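Local coordinates for putative acyl-CoA thioester hydrolase (Yersinia pestis KIM10+, PDB 5DM5), which probably hydrolyses acyl-CoA thioesters, working as a hexameric thioesterase whose subunits each have a hot-dog fold, at residues Q47-G52 with V64-V69; A53-E58 with C86-I91; Y127-V130 with P136-L139. One frame throughout, in Å; residues are numbered along the deposited sequence.

Contact 1 of 3, residues Q47-G52 with V64-V69; sequences QMDIGG and VVTVRV
D49 and T66 join the central helix of a hot-dog fold to the edge strand 64-74 of the sheet that wraps it. The tight part is this single polar pair. It lies where the backbones come nearest, with the CA atoms of D49 and T66 7.3 Å apart, and both residues are buried. T66 points its side chain at the helix. D49 leaves the helix at an angle to the strand, and its CG, anti to the backbone N (chi1 -173°), carries the carboxylate across to the threonine hydroxyl. OD1 of D49 receives a weak hydrogen bond from the backbone N of G42 of a second subunit, whose G41 and F74 pack on D49 and T66, so the second subunit covers the pair.

Away from this pair the contact is loose. V65 turns from the helix to an exposed position and R68 is likewise exposed, while on the helix M48 reaches T121, I102 and V104 of the sheet instead of this strand. A classic beta bulge sets V67 and R68 together opposite T126 of strand 118-129, and beyond it V69 pairs antiparallel with a strand of the second subunit, continuing the sheet across the interface. The carboxylate presents both its oxygens to the one hydroxyl: OG1 of T66 is 2.6 Å from OD2 of D49 and 3.0 Å from OD1.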
loop_
_atom_site.group_PDB
_atom_site.type_symbol
_atom_site.label_atom_id
_atom_site.label_comp_id
_atom_site.label_asym_id
_atom_site.label_seq_id
_atom_site.Cartn_x
_atom_site.Cartn_y
_atom_site.Cartn_z
ATOM N N GLN B 47 -14.729 -2.870 -0.094
ATOM C CA GLN B 47 -15.005 -4.229 0.355
ATOM C C GLN B 47 -16.357 -4.747 -0.118
ATOM O O GLN B 47 -16.475 -5.913 -0.438
ATOM C CB GLN B 47 -14.917 -4.315 1.873
ATOM C CG GLN B 47 -13.532 -4.009 2.350
ATOM C CD GLN B 47 -12.538 -5.025 1.847
ATOM O OE1 GLN B 47 -12.413 -6.116 2.408
ATOM N NE2 GLN B 47 -11.886 -4.711 0.729
ATOM N N MET B 48 -17.389 -3.913 -0.120
ATOM C CA MET B 48 -18.673 -4.382 -0.623
ATOM C C MET B 48 -18.648 -4.672 -2.120
ATOM O O MET B 48 -19.248 -5.632 -2.581
ATOM C CB MET B 48 -19.794 -3.392 -0.308
ATOM C CG MET B 48 -19.919 -3.067 1.166
ATOM S SD MET B 48 -21.318 -2.022 1.616
ATOM C CE MET B 48 -22.679 -3.108 1.243
ATOM N N ASP B 49 -17.996 -3.825 -2.898
ATOM C CA ASP B 49 -17.885 -4.084 -4.331
ATOM C C ASP B 49 -17.077 -5.352 -4.560
ATOM O O ASP B 49 -17.392 -6.146 -5.430
ATOM C CB ASP B 49 -17.270 -2.898 -5.061
ATOM C CG ASP B 49 -17.291 -3.060 -6.562
ATOM O OD1 ASP B 49 -16.817 -2.157 -7.267
ATOM O OD2 ASP B 49 -17.696 -4.116 -7.057
ATOM N N ILE B 50 -16.016 -5.536 -3.783
ATOM C CA ILE B 50 -15.222 -6.756 -3.906
ATOM C C ILE B 50 -16.018 -7.994 -3.577
ATOM O O ILE B 50 -16.125 -8.926 -4.374
ATOM C CB ILE B 50 -14.037 -6.768 -2.958
ATOM C CG1 ILE B 50 -13.011 -5.722 -3.340
ATOM C CG2 ILE B 50 -13.361 -8.103 -3.033
ATOM C CD1 ILE B 50 -11.843 -5.659 -2.410
ATOM N N GLY B 51 -16.608 -7.964 -2.396
ATOM C CA GLY B 51 -17.382 -9.060 -1.874
ATOM C C GLY B 51 -18.492 -9.447 -2.813
ATOM O O GLY B 51 -18.738 -10.621 -3.004
ATOM N N GLY B 52 -19.165 -8.478 -3.422
ATOM C CA GLY B 52 -20.188 -8.804 -4.402
ATOM C C GLY B 52 -19.606 -9.364 -5.702
ATOM O O GLY B 52 -20.146 -10.303 -6.304
ATOM N N VAL B 64 -17.760 -9.733 -14.803
ATOM C CA VAL B 64 -18.870 -8.878 -14.431
ATOM C C VAL B 64 -18.342 -7.472 -14.186
ATOM O O VAL B 64 -17.137 -7.263 -14.069
ATOM C CB VAL B 64 -19.594 -9.364 -13.166
ATOM C CG1 VAL B 64 -20.069 -10.787 -13.335
ATOM C CG2 VAL B 64 -18.686 -9.267 -11.968
ATOM N N VAL B 65 -19.250 -6.513 -14.079
ATOM C CA VAL B 65 -18.900 -5.126 -13.844
ATOM C C VAL B 65 -19.954 -4.496 -12.919
ATOM O O VAL B 65 -21.148 -4.733 -13.099
ATOM C CB VAL B 65 -18.792 -4.358 -15.184
ATOM C CG1 VAL B 65 -18.717 -2.872 -14.954
ATOM C CG2 VAL B 65 -17.573 -4.820 -15.985
ATOM N N THR B 66 -19.541 -3.736 -11.908
ATOM C CA THR B 66 -20.535 -3.085 -11.063
ATOM C C THR B 66 -21.185 -2.040 -11.934
ATOM O O THR B 66 -20.470 -1.323 -12.623
ATOM C CB THR B 66 -19.947 -2.381 -9.812
ATOM O OG1 THR B 66 -18.927 -3.182 -9.206
ATOM C CG2 THR B 66 -21.063 -2.080 -8.797
ATOM N N VAL B 67 -22.511 -1.934 -11.940
ATOM C CA VAL B 67 -23.140 -0.906 -12.786
ATOM C C VAL B 67 -23.995 0.045 -11.993
ATOM O O VAL B 67 -24.354 1.108 -12.466
ATOM C CB VAL B 67 -24.041 -1.474 -13.915
ATOM C CG1 VAL B 67 -23.207 -2.251 -14.903
ATOM C CG2 VAL B 67 -25.175 -2.313 -13.385
ATOM N N ARG B 68 -24.380 -0.370 -10.802
ATOM C CA ARG B 68 -25.283 0.454 -10.023
ATOM C C ARG B 68 -25.098 0.121 -8.541
ATOM O O ARG B 68 -24.701 -0.976 -8.208
ATOM C CB ARG B 68 -26.710 0.187 -10.497
ATOM C CG ARG B 68 -27.839 1.050 -9.987
ATOM C CD ARG B 68 -29.106 0.553 -10.681
ATOM N NE ARG B 68 -30.266 1.418 -10.521
ATOM C CZ ARG B 68 -30.572 2.413 -11.345
ATOM N NH1 ARG B 68 -29.803 2.667 -12.394
ATOM N NH2 ARG B 68 -31.653 3.147 -11.126
ATOM N N VAL B 69 -25.308 1.083 -7.658
ATOM C CA VAL B 69 -25.286 0.822 -6.223
ATOM C C VAL B 69 -26.524 1.481 -5.643
ATOM O O VAL B 69 -26.758 2.671 -5.844
ATOM C CB VAL B 69 -24.056 1.360 -5.521
ATOM C CG1 VAL B 69 -24.132 0.984 -4.054
ATOM C CG2 VAL B 69 -22.828 0.768 -6.132
#

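Contact 2 of 3, residues A53-E58 with C86-I91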
loop_
_atom_site.group_PDB
_atom_site.type_symbol
_atom_site.label_atom_id
_atom_site.label_comp_id
_atom_site.label_asym_id
_atom_site.label_seq_id
_atom_site.Cartn_x
_atom_site.Cartn_y
_atom_site.Cartn_z
ATOM N N ALA B 53 -18.485 -8.789 -6.126
ATOM C CA ALA B 53 -17.847 -9.181 -7.368
ATOM C C ALA B 53 -17.432 -10.634 -7.348
ATOM O O ALA B 53 -17.440 -11.306 -8.380
ATOM C CB ALA B 53 -16.651 -8.317 -7.625
ATOM N N ILE B 54 -17.089 -11.133 -6.168
ATOM C CA ILE B 54 -16.715 -12.539 -6.042
ATOM C C ILE B 54 -17.851 -13.457 -6.456
ATOM O O ILE B 54 -17.743 -14.249 -7.401
ATOM C CB ILE B 54 -16.322 -12.892 -4.595
ATOM C CG1 ILE B 54 -15.043 -12.154 -4.188
ATOM C CG2 ILE B 54 -16.137 -14.389 -4.441
ATOM C CD1 ILE B 54 -14.570 -12.464 -2.782
ATOM N N GLN B 55 -18.961 -13.301 -5.759
ATOM C CA GLN B 55 -20.109 -14.125 -5.999
ATOM C C GLN B 55 -20.647 -13.960 -7.404
ATOM O O GLN B 55 -21.090 -14.922 -8.016
ATOM C CB GLN B 55 -21.141 -13.813 -4.944
ATOM C CG GLN B 55 -22.331 -14.700 -4.960
ATOM C CD GLN B 55 -23.040 -14.620 -3.649
ATOM O OE1 GLN B 55 -22.436 -14.879 -2.610
ATOM N NE2 GLN B 55 -24.301 -14.234 -3.667
ATOM N N ALA B 56 -20.564 -12.753 -7.943
ATOM C CA ALA B 56 -20.961 -12.535 -9.337
ATOM C C ALA B 56 -20.072 -13.318 -10.314
ATOM O O ALA B 56 -20.559 -13.850 -11.293
ATOM C CB ALA B 56 -20.948 -11.064 -9.675
ATOM N N LYS B 57 -18.760 -13.317 -10.110
ATOM C CA LYS B 57 -17.900 -14.136 -10.969
ATOM C C LYS B 57 -18.106 -15.626 -10.804
ATOM O O LYS B 57 -17.859 -16.402 -11.729
ATOM C CB LYS B 57 -16.424 -13.858 -10.732
ATOM C CG LYS B 57 -15.898 -12.602 -11.328
ATOM C CD LYS B 57 -14.400 -12.624 -11.134
ATOM C CE LYS B 57 -13.788 -13.884 -11.782
ATOM N NZ LYS B 57 -13.860 -13.922 -13.280
ATOM N N GLU B 58 -18.510 -16.038 -9.612
ATOM C CA GLU B 58 -18.819 -17.450 -9.401
ATOM C C GLU B 58 -20.065 -17.838 -10.188
ATOM O O GLU B 58 -20.099 -18.879 -10.851
ATOM C CB GLU B 58 -19.030 -17.753 -7.921
ATOM C CG GLU B 58 -17.806 -17.578 -7.055
ATOM C CD GLU B 58 -18.106 -17.953 -5.631
ATOM O OE1 GLU B 58 -19.267 -18.338 -5.372
ATOM O OE2 GLU B 58 -17.207 -17.852 -4.770
ATOM N N CYS B 86 -18.374 -9.401 4.881
ATOM C CA CYS B 86 -19.343 -9.228 3.778
ATOM C C CYS B 86 -20.156 -10.471 3.502
ATOM O O CYS B 86 -19.609 -11.531 3.285
ATOM C CB CYS B 86 -18.695 -8.870 2.439
ATOM S SG CYS B 86 -18.026 -7.252 2.201
ATOM N N TYR B 87 -21.468 -10.330 3.500
ATOM C CA TYR B 87 -22.366 -11.415 3.151
ATOM C C TYR B 87 -23.171 -10.985 1.924
ATOM O O TYR B 87 -23.922 -10.025 1.974
ATOM C CB TYR B 87 -23.272 -11.786 4.333
ATOM C CG TYR B 87 -22.534 -12.427 5.478
ATOM C CD1 TYR B 87 -22.558 -13.803 5.650
ATOM C CD2 TYR B 87 -21.796 -11.671 6.364
ATOM C CE1 TYR B 87 -21.879 -14.410 6.681
ATOM C CE2 TYR B 87 -21.100 -12.267 7.411
ATOM C CZ TYR B 87 -21.147 -13.641 7.564
ATOM O OH TYR B 87 -20.460 -14.248 8.597
ATOM N N ALA B 88 -23.026 -11.690 0.819
ATOM C CA ALA B 88 -23.710 -11.292 -0.393
ATOM C C ALA B 88 -24.834 -12.256 -0.700
ATOM O O ALA B 88 -24.709 -13.448 -0.459
ATOM C CB ALA B 88 -22.750 -11.220 -1.535
ATOM N N ARG B 89 -25.957 -11.735 -1.177
ATOM C CA ARG B 89 -27.065 -12.581 -1.583
ATOM C C ARG B 89 -27.568 -12.180 -2.924
ATOM O O ARG B 89 -28.081 -11.081 -3.047
ATOM C CB ARG B 89 -28.252 -12.420 -0.657
ATOM C CG ARG B 89 -27.961 -12.416 0.763
ATOM C CD ARG B 89 -29.037 -11.676 1.470
ATOM N NE ARG B 89 -30.330 -11.880 0.839
ATOM C CZ ARG B 89 -31.417 -11.210 1.189
ATOM N NH1 ARG B 89 -31.361 -10.338 2.186
ATOM N NH2 ARG B 89 -32.560 -11.426 0.566
ATOM N N CYS B 90 -27.508 -13.053 -3.918
ATOM C CA CYS B 90 -28.129 -12.702 -5.190
ATOM C C CYS B 90 -29.637 -12.709 -4.991
ATOM O O CYS B 90 -30.151 -13.445 -4.148
ATOM C CB CYS B 90 -27.741 -13.656 -6.319
ATOM S SG CYS B 90 -28.498 -13.202 -7.908
ATOM N N ILE B 91 -30.339 -11.855 -5.729
ATOM C CA ILE B 91 -31.792 -11.763 -5.623
ATOM C C ILE B 91 -32.450 -11.854 -7.004
ATOM O O ILE B 91 -33.451 -12.548 -7.200
ATOM C CB ILE B 91 -32.220 -10.460 -4.923
ATOM C CG1 ILE B 91 -31.557 -10.351 -3.557
ATOM C CG2 ILE B 91 -33.716 -10.421 -4.739
ATOM C CD1 ILE B 91 -31.906 -9.088 -2.831
#
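Q55 and A88 mark the closest backbone approach, CA to CA 7.2 Å, of helix 53-58 over strand 86-91, whose axes pass 8.9 Å apart with a crossing angle of -43°. This is the hot-dog helix packed on the concave side of its antiparallel sheet, held here by a glutamine-to-backbone contact. Q55 bridges the gap almost alone. Swung away from the backbone N at chi1 and straight beyond CG, its side chain carries the amide to the strand backbone. There NE2 of Q55 donates a long, weak hydrogen bond to O of A88 at 3.3 Å, with an N-H...O angle of 146°. OE1 of Q55, a second acceptor, is 3.4 Å from the same O of A88 and makes no hydrogen bond with it. A88 adds its methyl, CB lying 3.8 Å from OE1 of Q55, and C90 brings its CB to the margin of the amide.

Y87 and R89 alternate to the other face of the strand, leaving A88 and C90 under the helix. Strand 83-93 runs between strands 21-27 and 97-106: A88 is bonded through its backbone to E21, and R89 to N101. Q55 also touches V23 of strand 21-27, while I54 on the same helix packs on V83 of a third subunit.

Contact 3 of 3, residues Y127-V130 with P136-L139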
loop_
_atom_site.group_PDB
_atom_site.type_symbol
_atom_site.label_atom_id
_atom_site.label_comp_id
_atom_site.label_asym_id
_atom_site.label_seq_id
_atom_site.Cartn_x
_atom_site.Cartn_y
_atom_site.Cartn_z
ATOM N N TYR B 127 -24.496 -5.712 -10.721
ATOM C CA TYR B 127 -23.352 -6.098 -11.572
ATOM C C TYR B 127 -23.867 -6.642 -12.888
ATOM O O TYR B 127 -25.028 -7.041 -12.984
ATOM C CB TYR B 127 -22.468 -7.185 -10.940
ATOM C CG TYR B 127 -21.840 -6.861 -9.613
ATOM C CD1 TYR B 127 -20.532 -6.438 -9.517
ATOM C CD2 TYR B 127 -22.561 -7.024 -8.449
ATOM C CE1 TYR B 127 -19.973 -6.161 -8.298
ATOM C CE2 TYR B 127 -22.017 -6.750 -7.238
ATOM C CZ TYR B 127 -20.725 -6.318 -7.155
ATOM O OH TYR B 127 -20.199 -6.044 -5.906
ATOM N N VAL B 128 -22.992 -6.728 -13.881
ATOM C CA VAL B 128 -23.392 -7.236 -15.190
ATOM C C VAL B 128 -22.394 -8.177 -15.902
ATOM O O VAL B 128 -21.254 -7.785 -16.135
ATOM C CB VAL B 128 -23.673 -6.046 -16.115
ATOM C CG1 VAL B 128 -23.785 -6.499 -17.560
ATOM C CG2 VAL B 128 -24.931 -5.311 -15.669
ATOM N N ALA B 129 -22.808 -9.391 -16.274
ATOM C CA ALA B 129 -21.888 -10.275 -16.980
ATOM C C ALA B 129 -21.589 -9.712 -18.363
ATOM O O ALA B 129 -22.480 -9.549 -19.197
ATOM C CB ALA B 129 -22.447 -11.654 -17.085
ATOM N N VAL B 130 -20.311 -9.432 -18.583
ATOM C CA VAL B 130 -19.812 -8.852 -19.812
ATOM C C VAL B 130 -18.701 -9.698 -20.373
ATOM O O VAL B 130 -18.162 -10.562 -19.692
ATOM C CB VAL B 130 -19.273 -7.400 -19.635
ATOM C CG1 VAL B 130 -20.333 -6.476 -19.054
ATOM C CG2 VAL B 130 -18.003 -7.387 -18.784
ATOM N N PRO B 136 -22.124 -6.799 -22.690
ATOM C CA PRO B 136 -22.969 -7.723 -21.954
ATOM C C PRO B 136 -22.991 -9.054 -22.666
ATOM O O PRO B 136 -22.701 -9.135 -23.859
ATOM C CB PRO B 136 -24.329 -7.049 -21.977
ATOM C CG PRO B 136 -24.018 -5.617 -22.150
ATOM C CD PRO B 136 -22.826 -5.556 -23.026
ATOM N N ARG B 137 -23.278 -10.098 -21.912
ATOM C CA ARG B 137 -23.379 -11.442 -22.447
ATOM C C ARG B 137 -24.444 -12.190 -21.703
ATOM O O ARG B 137 -24.830 -11.785 -20.623
ATOM C CB ARG B 137 -22.057 -12.150 -22.315
ATOM C CG ARG B 137 -21.643 -12.209 -20.886
ATOM C CD ARG B 137 -20.376 -12.957 -20.727
ATOM N NE ARG B 137 -20.014 -13.017 -19.322
ATOM C CZ ARG B 137 -20.450 -13.932 -18.468
ATOM N NH1 ARG B 137 -21.270 -14.888 -18.872
ATOM N NH2 ARG B 137 -20.052 -13.890 -17.205
ATOM N N GLY B 138 -24.917 -13.283 -22.279
ATOM C CA GLY B 138 -25.975 -14.062 -21.667
ATOM C C GLY B 138 -25.520 -14.671 -20.364
ATOM O O GLY B 138 -24.334 -14.875 -20.148
ATOM N N LEU B 139 -26.475 -15.008 -19.513
ATOM C CA LEU B 139 -26.155 -15.557 -18.209
ATOM C C LEU B 139 -26.373 -17.068 -18.163
ATOM O O LEU B 139 -27.458 -17.559 -18.492
ATOM C CB LEU B 139 -27.015 -14.870 -17.150
ATOM C CG LEU B 139 -26.367 -14.399 -15.859
ATOM C CD1 LEU B 139 -25.037 -13.804 -16.195
ATOM C CD2 LEU B 139 -27.236 -13.356 -15.196
#
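R137 lays its guanidinium against A129, with the methyl CB of A129 over one face, 3.2 Å above the plane and shifted toward the rim. The chain of R137 runs extended from CG to NE after CG starts between the backbone N and the carbonyl carbon (chi1 59°), which folds it back along the end of the strand. At the edge of the guanidinium, NE donates to O of V130 at 3.1 Å; the oxygen lies within 2° of the guanidinium plane, yet NE stands well above the carbonyl plane of V130, so the bond is not aimed at a lone pair. L139 meets the same methyl from another quarter, its CD1 3.5 Å from CB of A129 and roughly at right angles to the approach of the guanidinium.

The backbones fix this arrangement. N of R137 donates to O of A129 at 2.9 Å, and CA of P136 makes a CA-H...O contact with that oxygen. V130 and P136 form a single bridge, so the chain after strand 118-129 doubles back on its end without building a further strand. The contact closes off one end of helix 43-60: NH2 of R137 bonds to O of A60, with a weaker bond to O of R63, while L139 packs on A60 and on I98 of strand 97-106, and V130 lies against V65 of strand 64-74.

Contacts 1 and 2 use successive turns of helix 43-60, their centres 9 Å apart, and tie it to strands 64-74 and 83-93 of one sheet; O of Q47 is 3.3 Å from SG of C86 between them. Contact 3 lies farther out, its centre about 13 and 14 Å from those of contacts 1 and 2, but Y127 links it inward: OH of Y127 is 2.8 Å from O of D49, a hydrogen bond that pins the sheet to the helix. Contact 1 borders the second subunit, and contact 2 reaches the third; no other chain touches contact 3. Triethylene glycol, probably from the crystallisation liquor, lies by I91 of contact 2 and about 5 Å from the L139 side chain.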